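Local structure of hypothetical protein aq_1447 (Aquifex aeolicus, 1YVU) at residues 316-321 with 659-664; 482-487 with 665-670; 488-493 with 523-528; 565-570 with 592-597. The protein cleaves RNA as a DNA-guided endonuclease, using short single-stranded DNA guides to select complementary target strands and divalent metal ions for the cut. All blocks are in the same frame, centred on the assembly; numbering follows the deposited sequence.

Contacts 1, 2 and 3 form one cluster, with centres 10 to 13 Å apart. Contact 1 joins contact 3 through a probable hydrogen bond, T321 O to K489 N at 2.9 Å, and contact 2 joins contact 3 through the salt bridge K487 NZ to E527 OE2 at 3.1 Å. Contact 4 pairs two strands of the RNase H fold. It meets contact 1 where I659 CG1 packs 3.6 Å from H569 CE1, whereas the nearest atoms of contacts 2 and 4 are about 10 Å apart. Contact 4 alone reaches the metal site: the side chain of R570 is about 5 Å from the calcium ion bound by D502 and D683.

Contact 1 of 4, residues 316-321 with 659-664; sequences LNFKDT and ILSLTL
The ring of F318 has one face over L660, whose CB stands 3.6 Å above the ring plane, displaced toward the rim. This is a CH-pi contact: L660 CB is 4.0 Å from the ring centroid and 24° off the normal. At the ring edge, near its plane, come S661 OG and the methyl L664 CD1, with L316 O from the ring's own segment in the plane as well. The side chains of F318 and L660 cross at about a right angle, and L660 CD1 reaches along to F318 CD2 at 3.6 Å. With CG set between the backbone N and the carbonyl carbon (chi1 55°), the ring of F318 turns down onto the helix. An alanine here is likely to leave L660 CB without its aromatic lid and to open a gap between the loop and K614, which also touches the ring.

Polar contact is sparse. S661 OG is 2.9 Å from K319 O, but S657 O one helical turn earlier is within its reach too, and one hydroxyl proton must choose between them. Farther along, L664 CD1 lies 3.7 Å from D320 O and 3.9 Å from D320 CB, closing the end of the interface. Nearby, K614 NZ bonds T663 OG1. The contact thus lays a loop of linker L2, next to strand 310-315, along the C-terminal part of helix 652-661, an interdomain packing of linker against the RNase H-like PIWI domain of an argonaute.

Contact 2 of 4, residues 482-487 with 665-670; sequences GNIPYK and MNYSSF
K487 and M665, with CA atoms 7.2 Å apart, and P485 and Y667, 8.2 Å apart, set the register of two segments that are almost wholly irregular and meet through side chains rather than by strand pairing. N483 is the centre of an inverse gamma turn, closed by a weak bond from I484 N to G482 O. On the other side Y667 has positive phi and psi (44° and 48°), a left-handed helical conformation at the point where its side chain leaves for the partner segment.

Y667 makes the largest single contribution. Its ring meets that of Y486 obliquely, with planes at 51° and centroids 5.0 Å apart, so the pair is neither stacked nor T-shaped. Y667 CD2 sits 3.4 Å above one face of the Y486 ring, toward its rim. P485 CG comes to 3.6 Å from the same CD2 atom, and I484 CG2 packs 3.9 Å from Y667 CZ. Y486 O lies in the plane of the Y667 ring, at the edge formed by CE2 and OH; it is 3.2 Å from Y667 OH, whose proton has another acceptor available. At the far end the selenomethionine M665, bent at chi2 and chi3, brings CE to 3.9 Å from K487 CA.

The polar tips are engaged beyond the two segments: Y486 OH bonds E475 and K487 NZ pairs with E527, while L340 of helix 337-342 in the Mid domain covers P485. Chemically the contact is therefore a buried, mainly apolar one, in which a single backbone carbonyl, Y486 O, finds a tyrosine hydroxyl close by.

Contact 3 of 4, residues 488-493 with 523-528; sequences LKEIEG and NSKGEL
I491 and L488 press against a type I beta turn, N523 to G526, that closes the hairpin between strands 515-522 and 528-536 of the RNase H fold. The turn is held by G526 N to N523 O and N523 N to E527 O, the pattern of a hairpin with a G1 beta bulge, in which G526 supplies the positive phi (84°). Its polypeptide backbone is the surface that the packed side of the contact uses. I491 puts CB, CG1 and CD1 all near S524 O, CD1 at 3.2 Å, and CD1 also reaches G526 N at 3.7 Å. L488 CB lies 3.4 Å from K525 O and L488 CD1 is 4.2 Å from G526 CA. Glycine suits the backbone angles of G526, at which a CB would jam against the preceding carbonyl O; it would probably crowd L488 CD1 too. L488 N to K525 O is a weak bond, bent to 124°. Behind this side, I491 touches Q658 of helix 652-661 and L488 touches M665.

The solvent side is quite different, built from long polar side chains. K525 starts out pointing away from the partner segment, although its CB still touches L488 O; with CG beside the backbone N, a bend at chi2 folds the chain back across K489. E490, exposed and likewise bent at chi2, crosses it obliquely and offers OE1 at 3.5 Å to K525 NZ, a salt bridge that solvent probably weakens. The ammonium is more closely tied to the backbone: K525 NZ donates to K489 O at 3.1 Å, standing 31° out of that carbonyl's plane.

Contact 4 of 4, residues 565-570 with 592-597; sequences KIVVHR and SLELLE
V568 and L595 lie side by side on one face of two parallel strands, with V568 CB 3.8 Å from L595 CD2. On the other face H569 and L596 run the same way, L596 CD1 meeting H569 CD2 at 3.8 Å. Between the faces five backbone hydrogen bonds, from I566 N to S592 O through R570 N to L596 O, link alternate residues and keep the two strands in register; the strand axes are 4.7 Å apart and cross at only 18°. At the strand start K565 sends CG anti to its backbone N (chi1 -179°) and then curls, so that CD and CE lie against S592 and E594. Its ion pair, NZ to E594 OE2 at 3.8 Å, is long. A leucine in its place would probably leave E594 OE2 without this distant positive charge. In the next shell, E649 N and L650 N bond the E594 carboxylate, T678 bonds H569 ND1, and E578 pairs with R570 NE beside the calcium-binding aspartate D502. The two strands and helix 576-589 form a beta-alpha-beta unit: F582 of that helix covers V568, L593 and L595, helix 652-661 packs on H569, E594 and L596, and strands 497-505 and 641-645 flank the pair.

Contact 1 of 4, residues 316-321 with 659-664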
loop_
_atom_site.group_PDB
_atom_site.type_symbol
_atom_site.label_atom_id
_atom_site.label_comp_id
_atom_site.label_asym_id
_atom_site.label_seq_id
_atom_site.Cartn_x
_atom_site.Cartn_y
_atom_site.Cartn_z
ATOM N N LEU A 316 -6.738 18.923 12.533
ATOM C CA LEU A 316 -7.919 18.308 13.098
ATOM C C LEU A 316 -7.513 17.793 14.468
ATOM O O LEU A 316 -6.633 16.954 14.588
ATOM C CB LEU A 316 -8.364 17.151 12.200
ATOM C CG LEU A 316 -9.828 16.724 12.183
ATOM C CD1 LEU A 316 -10.732 17.828 11.656
ATOM C CD2 LEU A 316 -9.931 15.542 11.299
ATOM N N ASN A 317 -8.075 18.375 15.517
ATOM C CA ASN A 317 -7.757 17.909 16.856
ATOM C C ASN A 317 -8.482 16.602 17.056
ATOM O O ASN A 317 -9.508 16.307 16.420
ATOM C CB ASN A 317 -8.116 18.928 17.946
ATOM C CG ASN A 317 -7.146 20.112 17.980
ATOM O OD1 ASN A 317 -5.982 19.968 18.365
ATOM N ND2 ASN A 317 -7.626 21.284 17.561
ATOM N N PHE A 318 -7.839 15.762 17.836
ATOM C CA PHE A 318 -8.368 14.463 18.133
ATOM C C PHE A 318 -8.173 14.226 19.618
ATOM O O PHE A 318 -7.372 14.926 20.244
ATOM C CB PHE A 318 -7.656 13.414 17.275
ATOM C CG PHE A 318 -6.145 13.420 17.405
ATOM C CD1 PHE A 318 -5.496 12.559 18.320
ATOM C CD2 PHE A 318 -5.359 14.256 16.600
ATOM C CE1 PHE A 318 -4.087 12.534 18.428
ATOM C CE2 PHE A 318 -3.950 14.233 16.704
ATOM C CZ PHE A 318 -3.324 13.369 17.626
ATOM N N LYS A 319 -8.884 13.239 20.162
ATOM C CA LYS A 319 -8.782 12.892 21.569
ATOM C C LYS A 319 -7.531 12.026 21.823
ATOM O O LYS A 319 -7.528 10.816 21.602
ATOM C CB LYS A 319 -10.046 12.182 22.017
ATOM C CG LYS A 319 -11.348 12.941 21.816
ATOM C CD LYS A 319 -11.470 14.188 22.709
ATOM C CE LYS A 319 -12.853 14.861 22.551
ATOM N NZ LYS A 319 -13.098 16.065 23.430
ATOM N N ASP A 320 -6.447 12.676 22.227
ATOM C CA ASP A 320 -5.170 12.002 22.481
ATOM C C ASP A 320 -4.914 11.601 23.922
ATOM O O ASP A 320 -3.892 10.981 24.231
ATOM C CB ASP A 320 -3.992 12.849 21.978
ATOM C CG ASP A 320 -4.223 14.351 22.116
ATOM O OD1 ASP A 320 -5.058 14.784 22.955
ATOM O OD2 ASP A 320 -3.570 15.100 21.356
ATOM N N THR A 321 -5.860 11.932 24.792
ATOM C CA THR A 321 -5.724 11.626 26.203
ATOM C C THR A 321 -5.909 10.157 26.483
ATOM O O THR A 321 -6.917 9.546 26.100
ATOM C CB THR A 321 -6.670 12.473 27.080
ATOM O OG1 THR A 321 -6.418 13.867 26.826
ATOM C CG2 THR A 321 -6.427 12.181 28.568
ATOM N N ILE A 659 -9.413 7.904 13.756
ATOM C CA ILE A 659 -8.314 7.208 13.102
ATOM C C ILE A 659 -7.043 7.668 13.763
ATOM O O ILE A 659 -6.221 6.846 14.167
ATOM C CB ILE A 659 -8.333 7.544 11.609
ATOM C CG1 ILE A 659 -9.086 6.452 10.897
ATOM C CG2 ILE A 659 -6.909 7.827 11.003
ATOM C CD1 ILE A 659 -9.515 6.856 9.580
ATOM N N LEU A 660 -6.947 8.993 13.911
ATOM C CA LEU A 660 -5.830 9.690 14.534
ATOM C C LEU A 660 -5.655 9.284 15.974
ATOM O O LEU A 660 -4.530 9.100 16.422
ATOM C CB LEU A 660 -6.063 11.175 14.486
ATOM C CG LEU A 660 -5.724 11.864 13.195
ATOM C CD1 LEU A 660 -6.170 13.294 13.251
ATOM C CD2 LEU A 660 -4.234 11.793 13.027
ATOM N N SER A 661 -6.770 9.078 16.681
ATOM C CA SER A 661 -6.702 8.661 18.079
ATOM C C SER A 661 -6.232 7.223 18.197
ATOM O O SER A 661 -5.413 6.929 19.043
ATOM C CB SER A 661 -8.043 8.852 18.773
ATOM O OG SER A 661 -8.346 10.238 18.885
ATOM N N LEU A 662 -6.649 6.380 17.256
ATOM C CA LEU A 662 -6.299 4.960 17.234
ATOM C C LEU A 662 -4.879 4.673 16.839
ATOM O O LEU A 662 -4.464 3.532 16.932
ATOM C CB LEU A 662 -7.234 4.172 16.302
ATOM C CG LEU A 662 -8.680 3.921 16.751
ATOM C CD1 LEU A 662 -9.498 3.348 15.627
ATOM C CD2 LEU A 662 -8.761 3.031 17.966
ATOM N N THR A 663 -4.131 5.683 16.385
ATOM C CA THR A 663 -2.723 5.463 16.009
ATOM C C THR A 663 -1.964 5.214 17.293
ATOM O O THR A 663 -0.993 4.489 17.331
ATOM C CB THR A 663 -2.101 6.689 15.401
ATOM O OG1 THR A 663 -2.370 7.813 16.254
ATOM C CG2 THR A 663 -2.631 6.931 14.016
ATOM N N LEU A 664 -2.485 5.823 18.351
ATOM C CA LEU A 664 -1.944 5.747 19.705
ATOM C C LEU A 664 -2.204 4.411 20.379
ATOM O O LEU A 664 -1.702 4.150 21.473
ATOM C CB LEU A 664 -2.519 6.876 20.569
ATOM C CG LEU A 664 -2.634 8.290 20.002
ATOM C CD1 LEU A 664 -2.996 9.192 21.141
ATOM C CD2 LEU A 664 -1.368 8.765 19.299
#

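Contact 2 of 4, residues 482-487 with 665-670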
loop_
_atom_site.group_PDB
_atom_site.type_symbol
_atom_site.label_atom_id
_atom_site.label_comp_id
_atom_site.label_asym_id
_atom_site.label_seq_id
_atom_site.Cartn_x
_atom_site.Cartn_y
_atom_site.Cartn_z
ATOM N N GLY A 482 -0.920 -8.219 26.369
ATOM C CA GLY A 482 -2.255 -7.821 26.794
ATOM C C GLY A 482 -2.288 -6.942 28.035
ATOM O O GLY A 482 -3.339 -6.417 28.399
ATOM N N ASN A 483 -1.128 -6.768 28.666
ATOM C CA ASN A 483 -0.983 -5.956 29.865
ATOM C C ASN A 483 -0.695 -4.523 29.418
ATOM O O ASN A 483 0.315 -3.922 29.776
ATOM C CB ASN A 483 0.137 -6.535 30.735
ATOM C CG ASN A 483 0.014 -8.061 30.927
ATOM O OD1 ASN A 483 -0.806 -8.531 31.700
ATOM N ND2 ASN A 483 0.820 -8.821 30.211
ATOM N N ILE A 484 -1.628 -3.993 28.622
ATOM C CA ILE A 484 -1.564 -2.658 28.037
ATOM C C ILE A 484 -1.287 -1.525 29.048
ATOM O O ILE A 484 -1.948 -1.424 30.088
ATOM C CB ILE A 484 -2.814 -2.364 27.144
ATOM C CG1 ILE A 484 -4.116 -2.442 27.945
ATOM C CG2 ILE A 484 -2.844 -3.335 25.946
ATOM C CD1 ILE A 484 -5.235 -1.592 27.366
ATOM N N PRO A 485 -0.287 -0.671 28.760
ATOM C CA PRO A 485 0.073 0.440 29.652
ATOM C C PRO A 485 -0.993 1.489 29.919
ATOM O O PRO A 485 -1.105 2.034 31.031
ATOM C CB PRO A 485 1.292 1.051 28.958
ATOM C CG PRO A 485 1.094 0.683 27.517
ATOM C CD PRO A 485 0.593 -0.698 27.578
ATOM N N TYR A 486 -1.783 1.731 28.891
ATOM C CA TYR A 486 -2.825 2.723 28.936
ATOM C C TYR A 486 -3.852 2.441 27.858
ATOM O O TYR A 486 -3.630 1.582 26.987
ATOM C CB TYR A 486 -2.205 4.123 28.716
ATOM C CG TYR A 486 -1.305 4.248 27.490
ATOM C CD1 TYR A 486 -1.842 4.451 26.210
ATOM C CD2 TYR A 486 0.072 4.108 27.591
ATOM C CE1 TYR A 486 -1.035 4.506 25.065
ATOM C CE2 TYR A 486 0.908 4.153 26.440
ATOM C CZ TYR A 486 0.343 4.345 25.185
ATOM O OH TYR A 486 1.116 4.328 24.048
ATOM N N LYS A 487 -4.938 3.209 27.890
ATOM C CA LYS A 487 -6.008 3.143 26.891
ATOM C C LYS A 487 -6.558 4.540 26.838
ATOM O O LYS A 487 -6.402 5.295 27.794
ATOM C CB LYS A 487 -7.117 2.131 27.229
ATOM C CG LYS A 487 -7.994 2.447 28.437
ATOM C CD LYS A 487 -9.003 1.344 28.685
ATOM C CE LYS A 487 -9.928 1.714 29.823
ATOM N NZ LYS A 487 -11.056 0.757 29.901
HETATM N N MSE A 665 -3.000 3.574 19.732
HETATM C CA MSE A 665 -3.272 2.257 20.260
HETATM C C MSE A 665 -2.263 1.269 19.753
HETATM O O MSE A 665 -2.422 0.067 19.914
HETATM C CB MSE A 665 -4.703 1.813 19.963
HETATM C CG MSE A 665 -5.721 2.546 20.796
HETATM SE SE MSE A 665 -5.077 2.868 22.599
HETATM C CE MSE A 665 -5.842 1.382 23.425
ATOM N N ASN A 666 -1.201 1.796 19.154
ATOM C CA ASN A 666 -0.104 0.993 18.625
ATOM C C ASN A 666 1.075 0.975 19.585
ATOM O O ASN A 666 2.101 0.367 19.307
ATOM C CB ASN A 666 0.300 1.519 17.269
ATOM C CG ASN A 666 -0.689 1.169 16.224
ATOM O OD1 ASN A 666 -1.027 -0.006 16.073
ATOM N ND2 ASN A 666 -1.190 2.172 15.496
ATOM N N TYR A 667 0.902 1.720 20.678
ATOM C CA TYR A 667 1.824 1.831 21.802
ATOM C C TYR A 667 3.287 1.992 21.446
ATOM O O TYR A 667 4.152 1.279 21.956
ATOM C CB TYR A 667 1.641 0.629 22.742
ATOM C CG TYR A 667 0.223 0.414 23.175
ATOM C CD1 TYR A 667 -0.607 -0.491 22.495
ATOM C CD2 TYR A 667 -0.301 1.105 24.260
ATOM C CE1 TYR A 667 -1.940 -0.714 22.903
ATOM C CE2 TYR A 667 -1.639 0.903 24.682
ATOM C CZ TYR A 667 -2.441 -0.014 23.995
ATOM O OH TYR A 667 -3.701 -0.308 24.441
ATOM N N SER A 668 3.556 2.911 20.534
ATOM C CA SER A 668 4.914 3.184 20.108
ATOM C C SER A 668 5.077 4.684 20.266
ATOM O O SER A 668 4.865 5.460 19.319
ATOM C CB SER A 668 5.092 2.725 18.666
ATOM O OG SER A 668 6.396 3.001 18.202
ATOM N N SER A 669 5.391 5.084 21.494
ATOM C CA SER A 669 5.546 6.494 21.824
ATOM C C SER A 669 6.807 7.191 21.344
ATOM O O SER A 669 6.830 8.400 21.124
ATOM C CB SER A 669 5.443 6.668 23.321
ATOM O OG SER A 669 6.249 5.778 24.074
ATOM N N PHE A 670 7.855 6.401 21.197
ATOM C CA PHE A 670 9.151 6.908 20.803
ATOM C C PHE A 670 9.355 6.821 19.306
ATOM O O PHE A 670 10.192 7.502 18.731
ATOM C CB PHE A 670 10.225 6.163 21.615
ATOM C CG PHE A 670 10.029 6.288 23.118
ATOM C CD1 PHE A 670 9.320 5.314 23.830
ATOM C CD2 PHE A 670 10.456 7.437 23.810
ATOM C CE1 PHE A 670 9.022 5.468 25.220
ATOM C CE2 PHE A 670 10.165 7.605 25.199
ATOM C CZ PHE A 670 9.444 6.610 25.898
#

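Contact 3 of 4, residues 488-493 with 523-528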
loop_
_atom_site.group_PDB
_atom_site.type_symbol
_atom_site.label_atom_id
_atom_site.label_comp_id
_atom_site.label_asym_id
_atom_site.label_seq_id
_atom_site.Cartn_x
_atom_site.Cartn_y
_atom_site.Cartn_z
ATOM N N LEU A 488 -7.189 4.878 25.717
ATOM C CA LEU A 488 -7.780 6.191 25.493
ATOM C C LEU A 488 -8.917 6.450 26.477
ATOM O O LEU A 488 -9.565 5.508 26.946
ATOM C CB LEU A 488 -8.281 6.303 24.047
ATOM C CG LEU A 488 -7.235 6.302 22.939
ATOM C CD1 LEU A 488 -7.795 5.670 21.695
ATOM C CD2 LEU A 488 -6.741 7.726 22.665
ATOM N N LYS A 489 -9.074 7.717 26.848
ATOM C CA LYS A 489 -10.095 8.154 27.785
ATOM C C LYS A 489 -11.403 8.396 27.059
ATOM O O LYS A 489 -12.458 8.057 27.561
ATOM C CB LYS A 489 -9.632 9.447 28.444
ATOM C CG LYS A 489 -10.655 10.161 29.314
ATOM C CD LYS A 489 -10.182 11.557 29.553
ATOM C CE LYS A 489 -11.155 12.331 30.356
ATOM N NZ LYS A 489 -10.434 12.953 31.512
ATOM N N GLU A 490 -11.320 9.025 25.896
ATOM C CA GLU A 490 -12.501 9.339 25.120
ATOM C C GLU A 490 -12.097 9.289 23.657
ATOM O O GLU A 490 -10.942 9.586 23.352
ATOM C CB GLU A 490 -12.954 10.767 25.496
ATOM C CG GLU A 490 -14.333 11.217 24.971
ATOM C CD GLU A 490 -15.501 10.326 25.445
ATOM O OE1 GLU A 490 -15.641 10.112 26.677
ATOM O OE2 GLU A 490 -16.272 9.831 24.585
ATOM N N ILE A 491 -12.947 8.724 22.795
ATOM C CA ILE A 491 -12.703 8.746 21.348
ATOM C C ILE A 491 -13.907 9.536 20.901
ATOM O O ILE A 491 -15.032 9.222 21.317
ATOM C CB ILE A 491 -12.760 7.370 20.657
ATOM C CG1 ILE A 491 -11.468 6.603 20.908
ATOM C CG2 ILE A 491 -12.936 7.521 19.132
ATOM C CD1 ILE A 491 -11.479 5.167 20.394
ATOM N N GLU A 492 -13.681 10.523 20.035
ATOM C CA GLU A 492 -14.752 11.378 19.531
ATOM C C GLU A 492 -15.789 10.614 18.716
ATOM O O GLU A 492 -15.411 9.944 17.751
ATOM C CB GLU A 492 -14.170 12.513 18.668
ATOM C CG GLU A 492 -15.187 13.615 18.259
ATOM C CD GLU A 492 -14.583 14.721 17.402
ATOM O OE1 GLU A 492 -13.410 15.089 17.655
ATOM O OE2 GLU A 492 -15.284 15.229 16.483
ATOM N N GLY A 493 -17.031 10.555 19.212
ATOM C CA GLY A 493 -18.066 9.949 18.406
ATOM C C GLY A 493 -19.076 8.872 18.686
ATOM O O GLY A 493 -19.742 8.484 17.717
ATOM N N ASN A 523 -12.649 -1.430 21.003
ATOM C CA ASN A 523 -13.522 -0.759 22.003
ATOM C C ASN A 523 -13.648 0.720 21.676
ATOM O O ASN A 523 -12.844 1.249 20.922
ATOM C CB ASN A 523 -12.825 -0.822 23.378
ATOM C CG ASN A 523 -13.752 -1.220 24.501
ATOM O OD1 ASN A 523 -14.897 -0.776 24.567
ATOM N ND2 ASN A 523 -13.256 -2.056 25.409
ATOM N N SER A 524 -14.581 1.410 22.341
ATOM C CA SER A 524 -14.783 2.867 22.173
ATOM C C SER A 524 -13.676 3.609 22.921
ATOM O O SER A 524 -13.561 4.835 22.846
ATOM C CB SER A 524 -16.133 3.291 22.742
ATOM O OG SER A 524 -16.202 2.976 24.122
ATOM N N LYS A 525 -12.922 2.843 23.713
ATOM C CA LYS A 525 -11.797 3.341 24.490
ATOM C C LYS A 525 -10.472 2.904 23.816
ATOM O O LYS A 525 -9.380 3.090 24.349
ATOM C CB LYS A 525 -11.903 2.853 25.944
ATOM C CG LYS A 525 -13.182 3.272 26.668
ATOM C CD LYS A 525 -13.343 4.788 26.637
ATOM C CE LYS A 525 -14.795 5.251 26.765
ATOM N NZ LYS A 525 -14.916 6.689 26.348
ATOM N N GLY A 526 -10.612 2.294 22.639
ATOM C CA GLY A 526 -9.476 1.857 21.853
ATOM C C GLY A 526 -8.847 0.509 22.153
ATOM O O GLY A 526 -7.941 0.120 21.411
ATOM N N GLU A 527 -9.266 -0.194 23.213
ATOM C CA GLU A 527 -8.650 -1.481 23.546
ATOM C C GLU A 527 -9.097 -2.667 22.696
ATOM O O GLU A 527 -10.205 -2.666 22.156
ATOM C CB GLU A 527 -8.709 -1.768 25.047
ATOM C CG GLU A 527 -10.032 -2.197 25.608
ATOM C CD GLU A 527 -10.145 -1.907 27.084
ATOM O OE1 GLU A 527 -9.275 -2.368 27.856
ATOM O OE2 GLU A 527 -11.100 -1.199 27.473
ATOM N N LEU A 528 -8.207 -3.651 22.536
ATOM C CA LEU A 528 -8.487 -4.816 21.704
ATOM C C LEU A 528 -9.469 -5.807 22.312
ATOM O O LEU A 528 -9.187 -6.474 23.320
ATOM C CB LEU A 528 -7.184 -5.534 21.290
ATOM C CG LEU A 528 -7.316 -6.652 20.234
ATOM C CD1 LEU A 528 -7.605 -6.073 18.816
ATOM C CD2 LEU A 528 -6.086 -7.522 20.227
#

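Contact 4 of 4, residues 565-570 with 592-597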
loop_
_atom_site.group_PDB
_atom_site.type_symbol
_atom_site.label_atom_id
_atom_site.label_comp_id
_atom_site.label_asym_id
_atom_site.label_seq_id
_atom_site.Cartn_x
_atom_site.Cartn_y
_atom_site.Cartn_z
ATOM N N LYS A 565 -23.475 1.011 16.689
ATOM C CA LYS A 565 -22.708 1.662 15.612
ATOM C C LYS A 565 -21.379 0.996 15.375
ATOM O O LYS A 565 -20.593 0.810 16.306
ATOM C CB LYS A 565 -22.508 3.149 15.899
ATOM C CG LYS A 565 -21.747 3.916 14.846
ATOM C CD LYS A 565 -22.557 4.201 13.607
ATOM C CE LYS A 565 -23.490 5.374 13.772
ATOM N NZ LYS A 565 -22.781 6.564 14.341
ATOM N N ILE A 566 -21.157 0.586 14.128
ATOM C CA ILE A 566 -19.928 -0.090 13.774
ATOM C C ILE A 566 -19.111 0.568 12.663
ATOM O O ILE A 566 -19.564 0.740 11.536
ATOM C CB ILE A 566 -20.203 -1.595 13.535
ATOM C CG1 ILE A 566 -20.462 -2.271 14.895
ATOM C CG2 ILE A 566 -19.019 -2.275 12.900
ATOM C CD1 ILE A 566 -20.982 -3.680 14.874
ATOM N N VAL A 567 -17.892 0.948 13.024
ATOM C CA VAL A 567 -16.964 1.564 12.091
ATOM C C VAL A 567 -15.991 0.515 11.582
ATOM O O VAL A 567 -15.315 -0.144 12.374
ATOM C CB VAL A 567 -16.192 2.715 12.734
ATOM C CG1 VAL A 567 -15.225 3.321 11.741
ATOM C CG2 VAL A 567 -17.160 3.778 13.210
ATOM N N VAL A 568 -15.939 0.369 10.259
ATOM C CA VAL A 568 -15.064 -0.595 9.633
ATOM C C VAL A 568 -13.990 0.136 8.896
ATOM O O VAL A 568 -14.269 1.093 8.193
ATOM C CB VAL A 568 -15.809 -1.526 8.632
ATOM C CG1 VAL A 568 -14.839 -2.534 7.960
ATOM C CG2 VAL A 568 -16.935 -2.269 9.341
ATOM N N HIS A 569 -12.749 -0.294 9.095
ATOM C CA HIS A 569 -11.596 0.285 8.405
ATOM C C HIS A 569 -11.088 -0.822 7.541
ATOM O O HIS A 569 -10.872 -1.952 8.019
ATOM C CB HIS A 569 -10.486 0.681 9.366
ATOM C CG HIS A 569 -10.831 1.810 10.288
ATOM N ND1 HIS A 569 -9.929 2.305 11.209
ATOM C CD2 HIS A 569 -11.957 2.545 10.430
ATOM C CE1 HIS A 569 -10.493 3.295 11.876
ATOM N NE2 HIS A 569 -11.722 3.464 11.425
ATOM N N ARG A 570 -10.953 -0.510 6.259
ATOM C CA ARG A 570 -10.468 -1.469 5.290
ATOM C C ARG A 570 -9.078 -1.041 4.926
ATOM O O ARG A 570 -8.864 0.108 4.517
ATOM C CB ARG A 570 -11.363 -1.504 4.056
ATOM C CG ARG A 570 -10.916 -2.496 3.004
ATOM C CD ARG A 570 -10.974 -3.925 3.494
ATOM N NE ARG A 570 -10.671 -4.883 2.438
ATOM C CZ ARG A 570 -9.453 -5.151 1.988
ATOM N NH1 ARG A 570 -8.386 -4.520 2.504
ATOM N NH2 ARG A 570 -9.296 -6.104 1.066
ATOM N N SER A 592 -25.619 -0.322 12.680
ATOM C CA SER A 592 -25.428 0.962 11.984
ATOM C C SER A 592 -23.946 0.965 11.506
ATOM O O SER A 592 -22.999 1.097 12.295
ATOM C CB SER A 592 -25.769 2.170 12.884
ATOM O OG SER A 592 -25.710 3.399 12.166
ATOM N N LEU A 593 -23.784 0.711 10.209
ATOM C CA LEU A 593 -22.497 0.632 9.558
ATOM C C LEU A 593 -21.899 1.903 9.001
ATOM O O LEU A 593 -22.603 2.761 8.457
ATOM C CB LEU A 593 -22.566 -0.364 8.425
ATOM C CG LEU A 593 -21.856 -1.704 8.606
ATOM C CD1 LEU A 593 -22.433 -2.516 9.743
ATOM C CD2 LEU A 593 -22.025 -2.461 7.319
ATOM N N GLU A 594 -20.576 1.988 9.157
ATOM C CA GLU A 594 -19.723 3.066 8.666
ATOM C C GLU A 594 -18.553 2.323 8.026
ATOM O O GLU A 594 -17.855 1.549 8.700
ATOM C CB GLU A 594 -19.168 3.933 9.796
ATOM C CG GLU A 594 -20.159 4.532 10.773
ATOM C CD GLU A 594 -20.882 5.783 10.280
ATOM O OE1 GLU A 594 -20.256 6.651 9.618
ATOM O OE2 GLU A 594 -22.085 5.918 10.614
ATOM N N LEU A 595 -18.408 2.491 6.713
ATOM C CA LEU A 595 -17.339 1.853 5.951
ATOM C C LEU A 595 -16.280 2.815 5.477
ATOM O O LEU A 595 -16.570 3.808 4.787
ATOM C CB LEU A 595 -17.876 1.112 4.725
ATOM C CG LEU A 595 -18.872 -0.024 4.932
ATOM C CD1 LEU A 595 -19.249 -0.608 3.574
ATOM C CD2 LEU A 595 -18.314 -1.083 5.868
ATOM N N LEU A 596 -15.045 2.535 5.876
ATOM C CA LEU A 596 -13.920 3.356 5.469
ATOM C C LEU A 596 -12.869 2.542 4.752
ATOM O O LEU A 596 -12.608 1.395 5.112
ATOM C CB LEU A 596 -13.258 4.046 6.661
ATOM C CG LEU A 596 -14.109 4.832 7.650
ATOM C CD1 LEU A 596 -13.213 5.567 8.561
ATOM C CD2 LEU A 596 -14.961 5.800 6.939
ATOM N N GLU A 597 -12.319 3.139 3.701
ATOM C CA GLU A 597 -11.229 2.577 2.907
ATOM C C GLU A 597 -10.018 3.349 3.459
ATOM O O GLU A 597 -10.156 4.536 3.790
ATOM C CB GLU A 597 -11.368 3.008 1.447
ATOM C CG GLU A 597 -12.116 2.123 0.468
ATOM C CD GLU A 597 -12.126 2.744 -0.960
ATOM O OE1 GLU A 597 -11.545 3.844 -1.140
ATOM O OE2 GLU A 597 -12.712 2.141 -1.907
#